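Local structure of protein tyrosine phosphatase PRL-1 (Leishmania major, 3S4O) at residues A[24-29]-A[44-49]; A[125-130]-A[144-149]; A[130-135]-A[160-165]. The protein dephosphorylates phosphotyrosine residues of proteins and may act as a virulence factor supporting survival of the parasite inside host macrophages. All blocks are in the same frame, centred on the assembly; numbering follows the deposited sequence.

Contact 1: A[24-29]-A[44-49]; sequences HFLILD and QHRGVR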
ATOM      1  N   HIS A  24      -3.817  -4.759  -6.321  1.00 27.95           N
ATOM      2  CA  HIS A  24      -4.311  -5.343  -5.084  1.00 28.21           C
ATOM      3  C   HIS A  24      -3.445  -4.773  -3.966  1.00 27.82           C
ATOM      4  O   HIS A  24      -2.240  -4.988  -3.957  1.00 27.20           O
ATOM      5  CB  HIS A  24      -4.176  -6.872  -5.063  1.00 28.76           C
ATOM      6  CG  HIS A  24      -5.010  -7.599  -6.077  1.00 29.70           C
ATOM      7  ND1 HIS A  24      -6.383  -7.707  -5.988  1.00 31.37           N
ATOM      8  CD2 HIS A  24      -4.652  -8.325  -7.164  1.00 30.61           C
ATOM      9  CE1 HIS A  24      -6.833  -8.451  -6.989  1.00 32.73           C
ATOM     10  NE2 HIS A  24      -5.802  -8.834  -7.720  1.00 32.08           N
ATOM     11  N   PHE A  25      -4.048  -4.055  -3.023  1.00 28.17           N
ATOM     12  CA  PHE A  25      -3.299  -3.577  -1.856  1.00 27.79           C
ATOM     13  C   PHE A  25      -3.535  -4.426  -0.622  1.00 29.50           C
ATOM     14  O   PHE A  25      -4.675  -4.757  -0.281  1.00 30.18           O
ATOM     15  CB  PHE A  25      -3.614  -2.118  -1.549  1.00 27.48           C
ATOM     16  CG  PHE A  25      -3.185  -1.185  -2.635  1.00 26.74           C
ATOM     17  CD1 PHE A  25      -1.839  -0.996  -2.899  1.00 25.64           C
ATOM     18  CD2 PHE A  25      -4.125  -0.524  -3.413  1.00 27.55           C
ATOM     19  CE1 PHE A  25      -1.425  -0.158  -3.909  1.00 25.75           C
ATOM     20  CE2 PHE A  25      -3.722   0.325  -4.428  1.00 27.74           C
ATOM     21  CZ  PHE A  25      -2.369   0.506  -4.684  1.00 26.99           C
ATOM     22  N   LEU A  26      -2.432  -4.784   0.028  1.00 29.62           N
ATOM     23  CA  LEU A  26      -2.460  -5.492   1.289  1.00 31.30           C
ATOM     24  C   LEU A  26      -1.948  -4.582   2.380  1.00 31.68           C
ATOM     25  O   LEU A  26      -0.782  -4.196   2.354  1.00 33.75           O
ATOM     26  CB  LEU A  26      -1.558  -6.717   1.241  1.00 32.77           C
ATOM     27  CG  LEU A  26      -2.134  -8.054   0.822  1.00 34.77           C
ATOM     28  CD1 LEU A  26      -0.983  -9.068   0.819  1.00 35.05           C
ATOM     29  CD2 LEU A  26      -3.254  -8.508   1.779  1.00 37.18           C
ATOM     30  N   ILE A  27      -2.815  -4.222   3.320  1.00 32.04           N
ATOM     31  CA  ILE A  27      -2.398  -3.557   4.539  1.00 31.59           C
ATOM     32  C   ILE A  27      -2.015  -4.640   5.554  1.00 32.91           C
ATOM     33  O   ILE A  27      -2.830  -5.468   5.937  1.00 32.87           O
ATOM     34  CB  ILE A  27      -3.488  -2.657   5.153  1.00 32.73           C
ATOM     35  CG1 ILE A  27      -3.951  -1.578   4.159  1.00 31.94           C
ATOM     36  CG2 ILE A  27      -2.921  -1.955   6.414  1.00 32.13           C
ATOM     37  CD1 ILE A  27      -5.216  -0.868   4.571  1.00 32.57           C
ATOM     38  N   LEU A  28      -0.756  -4.623   5.970  1.00 32.78           N
ATOM     39  CA  LEU A  28      -0.183  -5.697   6.782  1.00 34.86           C
ATOM     40  C   LEU A  28       0.361  -5.188   8.093  1.00 35.37           C
ATOM     41  O   LEU A  28       0.697  -4.019   8.218  1.00 34.67           O
ATOM     42  CB  LEU A  28       0.980  -6.387   6.048  1.00 35.14           C
ATOM     43  CG  LEU A  28       0.751  -6.996   4.659  1.00 35.86           C
ATOM     44  CD1 LEU A  28       2.042  -6.886   3.798  1.00 34.79           C
ATOM     45  CD2 LEU A  28       0.320  -8.455   4.778  1.00 36.18           C
ATOM     46  N   ASP A  29       0.481  -6.097   9.052  1.00 38.03           N
ATOM     47  CA  ASP A  29       1.312  -5.871  10.227  1.00 40.93           C
ATOM     48  C   ASP A  29       2.789  -6.026   9.869  1.00 39.72           C
ATOM     49  O   ASP A  29       3.148  -6.720   8.917  1.00 39.80           O
ATOM     50  CB  ASP A  29       0.967  -6.850  11.352  1.00 45.42           C
ATOM     51  CG  ASP A  29      -0.266  -6.429  12.133  1.00 50.36           C
ATOM     52  OD1 ASP A  29      -0.747  -5.289  11.921  1.00 52.11           O
ATOM     53  OD2 ASP A  29      -0.745  -7.230  12.969  1.00 55.51           O
ATOM     54  N   GLN A  44       4.872 -14.228  -0.368  1.00 33.64           N
ATOM     55  CA  GLN A  44       5.068 -14.936  -1.637  1.00 34.58           C
ATOM     56  C   GLN A  44       3.797 -15.686  -2.050  1.00 35.42           C
ATOM     57  O   GLN A  44       3.428 -15.700  -3.217  1.00 34.58           O
ATOM     58  CB  GLN A  44       6.211 -15.946  -1.531  1.00 36.13           C
ATOM     59  CG  GLN A  44       7.611 -15.354  -1.571  1.00 35.77           C
ATOM     60  CD  GLN A  44       8.669 -16.438  -1.430  1.00 38.02           C
ATOM     61  OE1 GLN A  44       8.411 -17.510  -0.882  1.00 39.46           O
ATOM     62  NE2 GLN A  44       9.861 -16.172  -1.945  1.00 38.74           N
ATOM     63  N   HIS A  45       3.139 -16.293  -1.065  1.00 37.40           N
ATOM     64  CA  HIS A  45       1.894 -17.053  -1.271  1.00 39.19           C
ATOM     65  C   HIS A  45       0.710 -16.180  -1.668  1.00 38.77           C
ATOM     66  O   HIS A  45      -0.305 -16.691  -2.120  1.00 40.55           O
ATOM     67  CB  HIS A  45       1.522 -17.822  -0.002  1.00 40.79           C
ATOM     68  CG  HIS A  45       2.251 -19.123   0.141  1.00 42.76           C
ATOM     69  ND1 HIS A  45       1.687 -20.234   0.730  1.00 45.29           N
ATOM     70  CD2 HIS A  45       3.500 -19.489  -0.235  1.00 42.96           C
ATOM     71  CE1 HIS A  45       2.559 -21.227   0.715  1.00 47.25           C
ATOM     72  NE2 HIS A  45       3.670 -20.798   0.139  1.00 45.70           N
ATOM     73  N   ARG A  46       0.834 -14.872  -1.465  1.00 37.71           N
ATOM     74  CA  ARG A  46      -0.195 -13.905  -1.882  1.00 36.34           C
ATOM     75  C   ARG A  46       0.288 -13.072  -3.071  1.00 34.55           C
ATOM     76  O   ARG A  46      -0.294 -12.032  -3.395  1.00 33.80           O
ATOM     77  CB  ARG A  46      -0.571 -13.001  -0.708  1.00 35.67           C
ATOM     78  CG  ARG A  46      -1.446 -13.691   0.291  1.00 37.79           C
ATOM     79  CD  ARG A  46      -1.529 -12.900   1.569  1.00 38.51           C
ATOM     80  NE  ARG A  46      -2.304 -13.605   2.585  1.00 41.33           N
ATOM     81  CZ  ARG A  46      -1.882 -14.686   3.239  1.00 44.53           C
ATOM     82  NH1 ARG A  46      -0.671 -15.198   3.012  1.00 45.32           N
ATOM     83  NH2 ARG A  46      -2.682 -15.261   4.131  1.00 46.89           N
ATOM     84  N   GLY A  47       1.370 -13.527  -3.695  1.00 33.44           N
ATOM     85  CA  GLY A  47       1.877 -12.923  -4.903  1.00 32.39           C
ATOM     86  C   GLY A  47       2.441 -11.528  -4.771  1.00 31.19           C
ATOM     87  O   GLY A  47       2.512 -10.798  -5.760  1.00 30.96           O
ATOM     88  N   VAL A  48       2.895 -11.164  -3.573  1.00 30.35           N
ATOM     89  CA  VAL A  48       3.371  -9.809  -3.345  1.00 28.59           C
ATOM     90  C   VAL A  48       4.598  -9.485  -4.189  1.00 28.09           C
ATOM     91  O   VAL A  48       5.593 -10.193  -4.165  1.00 28.96           O
ATOM     92  CB  VAL A  48       3.664  -9.515  -1.857  1.00 28.38           C
ATOM     93  CG1 VAL A  48       4.321  -8.143  -1.724  1.00 26.45           C
ATOM     94  CG2 VAL A  48       2.354  -9.581  -1.044  1.00 28.46           C
ATOM     95  N   ARG A  49       4.507  -8.373  -4.902  1.00 27.82           N
ATOM     96  CA  ARG A  49       5.560  -7.901  -5.793  1.00 28.84           C
ATOM     97  C   ARG A  49       6.421  -6.848  -5.083  1.00 27.90           C
ATOM     98  O   ARG A  49       7.647  -6.837  -5.196  1.00 29.09           O
ATOM     99  CB  ARG A  49       4.903  -7.322  -7.069  1.00 29.34           C
ATOM    100  CG  ARG A  49       5.858  -6.772  -8.129  1.00 30.91           C
ATOM    101  CD  ARG A  49       6.661  -7.865  -8.839  1.00 32.88           C
ATOM    102  NE  ARG A  49       7.853  -8.257  -8.087  1.00 34.73           N
ATOM    103  CZ  ARG A  49       9.008  -7.584  -8.068  1.00 36.74           C
ATOM    104  NH1 ARG A  49       9.177  -6.473  -8.785  1.00 36.33           N
ATOM    105  NH2 ARG A  49      10.020  -8.039  -7.332  1.00 38.84           N
TER

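Contact 2: A[125-130]-A[144-149]; sequences ILVALA and ALIREK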
ATOM      1  N   ILE A 125      -3.244   5.341   4.768  1.00 32.91           N
ATOM      2  CA  ILE A 125      -3.406   6.590   4.047  1.00 33.08           C
ATOM      3  C   ILE A 125      -2.738   6.545   2.684  1.00 31.41           C
ATOM      4  O   ILE A 125      -3.215   7.187   1.770  1.00 31.04           O
ATOM      5  CB  ILE A 125      -3.038   7.850   4.851  1.00 35.12           C
ATOM      6  CG1 ILE A 125      -3.975   8.979   4.376  1.00 37.04           C
ATOM      7  CG2 ILE A 125      -1.561   8.198   4.712  1.00 33.88           C
ATOM      8  CD1 ILE A 125      -3.693  10.305   4.934  1.00 39.42           C
ATOM      9  N   LEU A 126      -1.680   5.751   2.526  1.00 31.25           N
ATOM     10  CA  LEU A 126      -1.070   5.529   1.202  1.00 29.93           C
ATOM     11  C   LEU A 126      -2.031   4.801   0.289  1.00 28.87           C
ATOM     12  O   LEU A 126      -2.130   5.092  -0.908  1.00 28.67           O
ATOM     13  CB  LEU A 126       0.216   4.703   1.306  1.00 31.42           C
ATOM     14  CG  LEU A 126       1.512   5.480   1.587  1.00 32.78           C
ATOM     15  CD1 LEU A 126       2.686   4.638   1.117  1.00 32.75           C
ATOM     16  CD2 LEU A 126       1.559   6.870   0.930  1.00 33.40           C
ATOM     17  N   VAL A 127      -2.727   3.824   0.852  1.00 28.08           N
ATOM     18  CA  VAL A 127      -3.695   3.047   0.082  1.00 27.06           C
ATOM     19  C   VAL A 127      -4.859   3.938  -0.317  1.00 27.88           C
ATOM     20  O   VAL A 127      -5.283   3.935  -1.471  1.00 28.58           O
ATOM     21  CB  VAL A 127      -4.172   1.821   0.859  1.00 26.94           C
ATOM     22  CG1 VAL A 127      -5.344   1.162   0.162  1.00 27.50           C
ATOM     23  CG2 VAL A 127      -3.019   0.851   1.018  1.00 25.87           C
ATOM     24  N   ALA A 128      -5.339   4.731   0.634  1.00 28.47           N
ATOM     25  CA  ALA A 128      -6.423   5.673   0.388  1.00 29.35           C
ATOM     26  C   ALA A 128      -6.060   6.574  -0.784  1.00 29.39           C
ATOM     27  O   ALA A 128      -6.855   6.805  -1.684  1.00 30.32           O
ATOM     28  CB  ALA A 128      -6.690   6.501   1.630  1.00 29.38           C
ATOM     29  N   LEU A 129      -4.836   7.070  -0.769  1.00 28.58           N
ATOM     30  CA  LEU A 129      -4.368   7.965  -1.809  1.00 29.08           C
ATOM     31  C   LEU A 129      -4.347   7.301  -3.179  1.00 29.14           C
ATOM     32  O   LEU A 129      -4.656   7.952  -4.176  1.00 30.68           O
ATOM     33  CB  LEU A 129      -2.963   8.439  -1.493  1.00 28.45           C
ATOM     34  CG  LEU A 129      -2.349   9.290  -2.617  1.00 29.38           C
ATOM     35  CD1 LEU A 129      -2.759  10.744  -2.496  1.00 30.01           C
ATOM     36  CD2 LEU A 129      -0.860   9.128  -2.657  1.00 28.30           C
ATOM     37  N   ALA A 130      -3.925   6.036  -3.223  1.00 27.79           N
ATOM     38  CA  ALA A 130      -3.912   5.270  -4.477  1.00 27.99           C
ATOM     39  C   ALA A 130      -5.326   5.155  -5.038  1.00 29.37           C
ATOM     40  O   ALA A 130      -5.532   5.291  -6.246  1.00 30.53           O
ATOM     41  CB  ALA A 130      -3.306   3.884  -4.277  1.00 26.70           C
ATOM     42  N   ALA A 144     -13.912   5.636   3.963  1.00 45.12           N
ATOM     43  CA  ALA A 144     -14.972   4.735   4.389  1.00 49.40           C
ATOM     44  C   ALA A 144     -14.642   3.295   3.993  1.00 50.38           C
ATOM     45  O   ALA A 144     -14.855   2.369   4.774  1.00 53.70           O
ATOM     46  CB  ALA A 144     -16.311   5.154   3.775  1.00 51.91           C
ATOM     47  N   LEU A 145     -14.126   3.126   2.777  1.00 48.60           N
ATOM     48  CA  LEU A 145     -13.786   1.809   2.227  1.00 50.60           C
ATOM     49  C   LEU A 145     -12.735   1.120   3.089  1.00 49.33           C
ATOM     50  O   LEU A 145     -12.864  -0.060   3.432  1.00 51.99           O
ATOM     51  CB  LEU A 145     -13.260   1.946   0.795  1.00 50.67           C
ATOM     52  CG  LEU A 145     -13.044   0.660   0.005  1.00 55.21           C
ATOM     53  CD1 LEU A 145     -14.088  -0.430   0.327  1.00 60.40           C
ATOM     54  CD2 LEU A 145     -13.005   0.953  -1.510  1.00 57.08           C
ATOM     55  N   ILE A 146     -11.704   1.878   3.445  1.00 45.63           N
ATOM     56  CA  ILE A 146     -10.617   1.365   4.278  1.00 45.46           C
ATOM     57  C   ILE A 146     -11.116   1.063   5.685  1.00 47.66           C
ATOM     58  O   ILE A 146     -10.739   0.056   6.275  1.00 49.31           O
ATOM     59  CB  ILE A 146      -9.414   2.349   4.326  1.00 42.44           C
ATOM     60  CG1 ILE A 146      -8.611   2.243   3.020  1.00 41.86           C
ATOM     61  CG2 ILE A 146      -8.514   2.070   5.526  1.00 43.06           C
ATOM     62  CD1 ILE A 146      -7.834   3.483   2.640  1.00 39.46           C
ATOM     63  N   ARG A 147     -11.988   1.925   6.197  1.00 48.46           N
ATOM     64  CA  ARG A 147     -12.569   1.753   7.544  1.00 52.14           C
ATOM     65  C   ARG A 147     -13.537   0.563   7.654  1.00 57.40           C
ATOM     66  O   ARG A 147     -13.715  -0.006   8.736  1.00 60.86           O
ATOM     67  CB  ARG A 147     -13.277   3.026   7.996  1.00 51.60           C
ATOM     68  CG  ARG A 147     -12.330   4.102   8.447  1.00 48.98           C
ATOM     69  CD  ARG A 147     -13.067   5.358   8.823  1.00 50.12           C
ATOM     70  NE  ARG A 147     -12.138   6.367   9.312  1.00 48.97           N
ATOM     71  CZ  ARG A 147     -12.434   7.649   9.476  1.00 50.45           C
ATOM     72  NH1 ARG A 147     -13.653   8.105   9.204  1.00 52.86           N
ATOM     73  NH2 ARG A 147     -11.506   8.487   9.925  1.00 50.11           N
ATOM     74  N   GLU A 148     -14.173   0.209   6.546  1.00 59.25           N
ATOM     75  CA  GLU A 148     -15.005  -1.000   6.495  1.00 66.64           C
ATOM     76  C   GLU A 148     -14.178  -2.181   6.963  1.00 69.38           C
ATOM     77  O   GLU A 148     -14.575  -2.939   7.854  1.00 74.25           O
ATOM     78  CB  GLU A 148     -15.463  -1.323   5.065  1.00 68.46           C
ATOM     79  CG  GLU A 148     -16.842  -0.789   4.646  1.00 72.32           C
ATOM     80  CD  GLU A 148     -17.078  -0.890   3.136  1.00 73.02           C
ATOM     81  OE1 GLU A 148     -16.840  -1.995   2.603  1.00 75.23           O
ATOM     82  OE2 GLU A 148     -17.496   0.115   2.492  1.00 72.51           O
ATOM     83  N   LYS A 149     -13.013  -2.315   6.339  1.00 67.44           N
ATOM     84  CA  LYS A 149     -12.157  -3.478   6.533  1.00 70.26           C
ATOM     85  C   LYS A 149     -11.218  -3.321   7.727  1.00 68.57           C
ATOM     86  O   LYS A 149     -10.816  -4.305   8.338  1.00 72.51           O
ATOM     87  CB  LYS A 149     -11.363  -3.756   5.255  1.00 69.71           C
ATOM     88  CG  LYS A 149     -12.223  -3.772   3.988  1.00 70.79           C
ATOM     89  CD  LYS A 149     -11.725  -4.791   2.964  1.00 74.53           C
ATOM     90  CE  LYS A 149     -12.245  -6.203   3.227  1.00 81.97           C
ATOM     91  NZ  LYS A 149     -12.288  -7.031   1.990  1.00 85.60           N
TER

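Contact 3: A[130-135]-A[160-165]; sequences ALVEYG and HWITKY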
ATOM      1  N   ALA A 130      -3.925   6.036  -3.223  1.00 27.79           N
ATOM      2  CA  ALA A 130      -3.912   5.270  -4.477  1.00 27.99           C
ATOM      3  C   ALA A 130      -5.326   5.155  -5.038  1.00 29.37           C
ATOM      4  O   ALA A 130      -5.532   5.291  -6.246  1.00 30.53           O
ATOM      5  CB  ALA A 130      -3.306   3.884  -4.277  1.00 26.70           C
ATOM      6  N   LEU A 131      -6.295   4.923  -4.153  1.00 30.11           N
ATOM      7  CA  LEU A 131      -7.705   4.824  -4.548  1.00 31.82           C
ATOM      8  C   LEU A 131      -8.197   6.137  -5.153  1.00 33.35           C
ATOM      9  O   LEU A 131      -8.965   6.137  -6.115  1.00 36.49           O
ATOM     10  CB  LEU A 131      -8.611   4.457  -3.360  1.00 32.17           C
ATOM     11  CG  LEU A 131      -8.535   3.037  -2.787  1.00 31.66           C
ATOM     12  CD1 LEU A 131      -9.370   2.948  -1.518  1.00 32.23           C
ATOM     13  CD2 LEU A 131      -9.022   2.014  -3.776  1.00 31.77           C
ATOM     14  N   VAL A 132      -7.762   7.250  -4.583  1.00 33.13           N
ATOM     15  CA  VAL A 132      -8.147   8.560  -5.084  1.00 35.07           C
ATOM     16  C   VAL A 132      -7.467   8.847  -6.424  1.00 36.36           C
ATOM     17  O   VAL A 132      -8.123   9.258  -7.382  1.00 39.12           O
ATOM     18  CB  VAL A 132      -7.803   9.686  -4.106  1.00 34.65           C
ATOM     19  CG1 VAL A 132      -8.000  11.044  -4.772  1.00 35.83           C
ATOM     20  CG2 VAL A 132      -8.664   9.577  -2.852  1.00 34.77           C
ATOM     21  N   GLU A 133      -6.167   8.597  -6.496  1.00 35.26           N
ATOM     22  CA  GLU A 133      -5.380   8.954  -7.677  1.00 36.14           C
ATOM     23  C   GLU A 133      -5.687   8.068  -8.887  1.00 36.06           C
ATOM     24  O   GLU A 133      -5.830   8.570  -9.996  1.00 37.88           O
ATOM     25  CB  GLU A 133      -3.878   8.903  -7.357  1.00 35.89           C
ATOM     26  CG  GLU A 133      -2.950   9.357  -8.482  1.00 37.92           C
ATOM     27  CD  GLU A 133      -3.355  10.655  -9.119  1.00 42.22           C
ATOM     28  OE1 GLU A 133      -3.708  11.602  -8.375  1.00 45.16           O
ATOM     29  OE2 GLU A 133      -3.322  10.706 -10.375  1.00 45.18           O
ATOM     30  N   TYR A 134      -5.782   6.757  -8.669  1.00 35.08           N
ATOM     31  CA  TYR A 134      -5.929   5.777  -9.768  1.00 34.98           C
ATOM     32  C   TYR A 134      -7.334   5.207  -9.881  1.00 35.72           C
ATOM     33  O   TYR A 134      -7.816   4.953 -10.980  1.00 38.26           O
ATOM     34  CB  TYR A 134      -4.900   4.639  -9.631  1.00 33.35           C
ATOM     35  CG  TYR A 134      -3.475   5.148  -9.611  1.00 32.61           C
ATOM     36  CD1 TYR A 134      -2.834   5.548 -10.786  1.00 33.49           C
ATOM     37  CD2 TYR A 134      -2.775   5.259  -8.417  1.00 31.36           C
ATOM     38  CE1 TYR A 134      -1.536   6.031 -10.768  1.00 32.61           C
ATOM     39  CE2 TYR A 134      -1.487   5.738  -8.390  1.00 30.72           C
ATOM     40  CZ  TYR A 134      -0.873   6.131  -9.565  1.00 32.07           C
ATOM     41  OH  TYR A 134       0.425   6.611  -9.521  1.00 33.91           O
ATOM     42  N   GLY A 135      -7.993   5.008  -8.751  1.00 35.57           N
ATOM     43  CA  GLY A 135      -9.372   4.526  -8.739  1.00 37.52           C
ATOM     44  C   GLY A 135     -10.395   5.620  -8.977  1.00 40.12           C
ATOM     45  O   GLY A 135     -11.558   5.333  -9.234  1.00 41.23           O
ATOM     46  N   HIS A 160      -7.790  15.263   6.608  1.00 49.86           N
ATOM     47  CA  HIS A 160      -7.743  16.591   5.998  1.00 51.90           C
ATOM     48  C   HIS A 160      -6.841  16.602   4.766  1.00 47.94           C
ATOM     49  O   HIS A 160      -7.213  17.140   3.720  1.00 49.44           O
ATOM     50  CB  HIS A 160      -7.287  17.651   7.014  1.00 57.14           C
ATOM     51  CG  HIS A 160      -8.388  18.156   7.907  1.00 63.47           C
ATOM     52  ND1 HIS A 160      -8.265  18.234   9.279  1.00 67.01           N
ATOM     53  CD2 HIS A 160      -9.631  18.614   7.618  1.00 67.92           C
ATOM     54  CE1 HIS A 160      -9.382  18.714   9.797  1.00 72.42           C
ATOM     55  NE2 HIS A 160     -10.226  18.958   8.811  1.00 73.50           N
ATOM     56  N   TRP A 161      -5.669  15.985   4.890  1.00 43.18           N
ATOM     57  CA  TRP A 161      -4.685  15.963   3.810  1.00 41.63           C
ATOM     58  C   TRP A 161      -5.193  15.245   2.558  1.00 39.77           C
ATOM     59  O   TRP A 161      -4.994  15.722   1.449  1.00 40.79           O
ATOM     60  CB  TRP A 161      -3.388  15.316   4.296  1.00 39.06           C
ATOM     61  CG  TRP A 161      -2.389  15.096   3.219  1.00 38.25           C
ATOM     62  CD1 TRP A 161      -1.485  15.996   2.740  1.00 40.59           C
ATOM     63  CD2 TRP A 161      -2.200  13.893   2.473  1.00 35.36           C
ATOM     64  NE1 TRP A 161      -0.740  15.422   1.743  1.00 40.11           N
ATOM     65  CE2 TRP A 161      -1.161  14.131   1.557  1.00 36.84           C
ATOM     66  CE3 TRP A 161      -2.812  12.635   2.490  1.00 33.03           C
ATOM     67  CZ2 TRP A 161      -0.711  13.153   0.663  1.00 35.70           C
ATOM     68  CZ3 TRP A 161      -2.360  11.657   1.605  1.00 32.17           C
ATOM     69  CH2 TRP A 161      -1.331  11.925   0.701  1.00 33.21           C
ATOM     70  N   ILE A 162      -5.832  14.099   2.745  1.00 38.19           N
ATOM     71  CA  ILE A 162      -6.379  13.350   1.607  1.00 38.27           C
ATOM     72  C   ILE A 162      -7.581  14.062   0.965  1.00 41.26           C
ATOM     73  O   ILE A 162      -7.778  13.983  -0.241  1.00 41.11           O
ATOM     74  CB  ILE A 162      -6.669  11.868   1.933  1.00 36.41           C
ATOM     75  CG1 ILE A 162      -6.705  11.075   0.613  1.00 36.83           C
ATOM     76  CG2 ILE A 162      -7.936  11.714   2.737  1.00 37.33           C
ATOM     77  CD1 ILE A 162      -6.712   9.573   0.766  1.00 36.75           C
ATOM     78  N   THR A 163      -8.373  14.765   1.768  1.00 44.39           N
ATOM     79  CA  THR A 163      -9.478  15.586   1.247  1.00 49.29           C
ATOM     80  C   THR A 163      -8.992  16.761   0.398  1.00 53.32           C
ATOM     81  O   THR A 163      -9.714  17.236  -0.483  1.00 56.64           O
ATOM     82  CB  THR A 163     -10.328  16.134   2.412  1.00 52.61           C
ATOM     83  OG1 THR A 163     -11.032  15.046   3.024  1.00 51.51           O
ATOM     84  CG2 THR A 163     -11.320  17.204   1.945  1.00 57.77           C
ATOM     85  N   LYS A 164      -7.767  17.209   0.672  1.00 53.76           N
ATOM     86  CA  LYS A 164      -7.170  18.391   0.022  1.00 58.83           C
ATOM     87  C   LYS A 164      -6.287  18.075  -1.203  1.00 58.41           C
ATOM     88  O   LYS A 164      -6.014  18.956  -2.020  1.00 61.44           O
ATOM     89  CB  LYS A 164      -6.348  19.177   1.056  1.00 62.16           C
ATOM     90  CG  LYS A 164      -6.987  20.455   1.529  1.00 69.04           C
ATOM     91  CD  LYS A 164      -6.507  21.692   0.739  1.00 75.59           C
ATOM     92  CE  LYS A 164      -5.028  21.973   0.973  1.00 75.51           C
ATOM     93  NZ  LYS A 164      -4.528  23.049   0.077  1.00 80.78           N
ATOM     94  N   TYR A 165      -5.852  16.822  -1.319  1.00 54.83           N
ATOM     95  CA  TYR A 165      -4.878  16.399  -2.342  1.00 54.60           C
ATOM     96  C   TYR A 165      -5.336  16.540  -3.790  1.00 60.45           C
ATOM     97  O   TYR A 165      -6.418  16.077  -4.175  1.00 58.72           O
ATOM     98  CB  TYR A 165      -4.461  14.923  -2.109  1.00 48.90           C
ATOM     99  CG  TYR A 165      -3.802  14.203  -3.282  1.00 47.26           C
ATOM    100  CD1 TYR A 165      -2.427  14.204  -3.440  1.00 46.79           C
ATOM    101  CD2 TYR A 165      -4.569  13.491  -4.209  1.00 46.93           C
ATOM    102  CE1 TYR A 165      -1.828  13.543  -4.506  1.00 47.64           C
ATOM    103  CE2 TYR A 165      -3.982  12.823  -5.268  1.00 48.05           C
ATOM    104  CZ  TYR A 165      -2.610  12.854  -5.415  1.00 48.74           C
ATOM    105  OH  TYR A 165      -2.029  12.191  -6.480  1.00 50.66           O
TER

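Contact 1: A[24-29]-A[44-49]
Leu26 reaches from strand 21-28 toward the start of strand 48-53 and meets it with one methyl, CD1. That methyl touches two carbons of the facing segment, in directions roughly at right angles to each other. On its buried side Leu26 CD1 touches Val48 CG2 at 3.9 Å, an ordinary apolar van der Waals contact. Val48 has CG1 anti to its backbone N (chi1 173°), which leaves CG2 as the branch that faces Leu26. The backbones stay well apart, with 8.6 Å between Leu26 CA and Val48 CA. Thr111 of strand 111-115 touches both side chains, and Leu26 is hydrogen-bonded through its backbone to Ile112 and Val114 of that same strand, which lies between strands 21-28 and 48-53 in the sheet.

The Arg46 side is the more exposed one: Val48 is buried, Arg46 only partly. Here the aliphatic part of Arg46 crosses Leu26 at about a right angle and brings its CD to 3.9 Å from Leu26 CD1. The Arg46 chain is extended from CG to NE, which carries the guanidinium away from the leucine, where NH1 forms a salt bridge with Glu42. Hydrocarbon thus meets the leucine while the charge is paired elsewhere.

Between these two partners, Gly47, with positive phi, is the C-prime residue of a Schellman motif that ends helix 36-44: Gly47 N bonds Gln44 O at 3.0 Å, and Val48 N bonds Leu43 O. The contact belongs to a beta-alpha-beta crossover, in which the chain runs from strand 21-28 through helix 36-44 to the parallel strand 48-53.

Contact 2: A[125-130]-A[144-149]
Helices 122-133 and 139-149 come together at Ala128 and Ile146, whose CA atoms lie 7.2 Å apart. The small side chain of Ala128 probably allows so close an approach. Each segment keeps its own helical bonding, as in Leu129 N to Ile125 O at 3.0 Å, and at the end of the second helix Lys149 N makes a weak bond to Ile146 O, three residues back, at 3.3 Å.

One side chain bridges the gap. Ile146 points toward the first helix with CG1 beside its own backbone N (chi1 -77°), and the extended onward chain (chi2 154°) puts CD1 foremost. This methyl comes to 3.4 Å from Ala128 CB, closer than usual for two carbons, and lies equally near Ala128 N, right against the helix backbone. Val127 CG1 is a more relaxed neighbour, 4.2 Å from Ile146 CD1. Beyond the pair, Val127 turns other atoms to Phe25 and Ile27 of strand 21-28, and Ile146 rests on Ala153.

The three touching residues are all buried and apolar. With methyl groups supplying the side-chain contact, the helices are joined by close fit and burial of hydrocarbon, without polar side-chain pairing between the segments.

Contact 3: A[130-135]-A[160-165]
Ile162 and Tyr165 join helix 156-164 to helix 122-133 within the helical layer of the cysteine-phosphatase alpha/beta fold, where the latter helix follows the loop that holds thiosulfate here and probably binds substrate. Ile162 comes first: with CG1 anti to the backbone N, its chain extends until CD1 lies 4.1 Å from Val132 CG2. The same isoleucine also touches Ile143 of helix 139-149, a third helix.

Tyr165, just past the end of the helix, turns back toward the first segment. Its ring passes Val132 obliquely, with Tyr165 CD2 4.3 Å from Val132 CG1, and places the hydroxyl beside Glu133. The Glu133 side chain sets out with CG anti to the backbone N, then bends at chi2 (48°), swinging the carboxylate toward the ring edge. Glu133 OE2 forms a salt bridge with Arg167, which together with the tyrosine bond should restrain the carboxylate and probably favours its charged form. The carboxylate and ring planes stand 80° apart. Tyr165 OH donates a hydrogen bond of 2.6 Å to Glu133 OE1, approaching from above the carboxylate plane, 45° out of it.

In the fold
All three contacts are largely buried, yet they differ in place and chemistry. Contact 1 belongs to the sheet side of the fold, with a partly exposed arginine at its margin, whereas contacts 2 and 3 lie among the helices. These two share helix 122-133, and directly adjoin through Ile162 against Ala128 and Tyr165 against Leu129. Contact 2 is wholly apolar and only buried residues touch in it; contact 3, farther from the chain centre, adds a polar bond to its hydrocarbon and likewise has a partly exposed acidic residue. Phe25 of segment 24-29 links sheet to helices, its CZ lying 3.5 Å from CB of Ala130, which belongs to both segments 125-130 and 130-135.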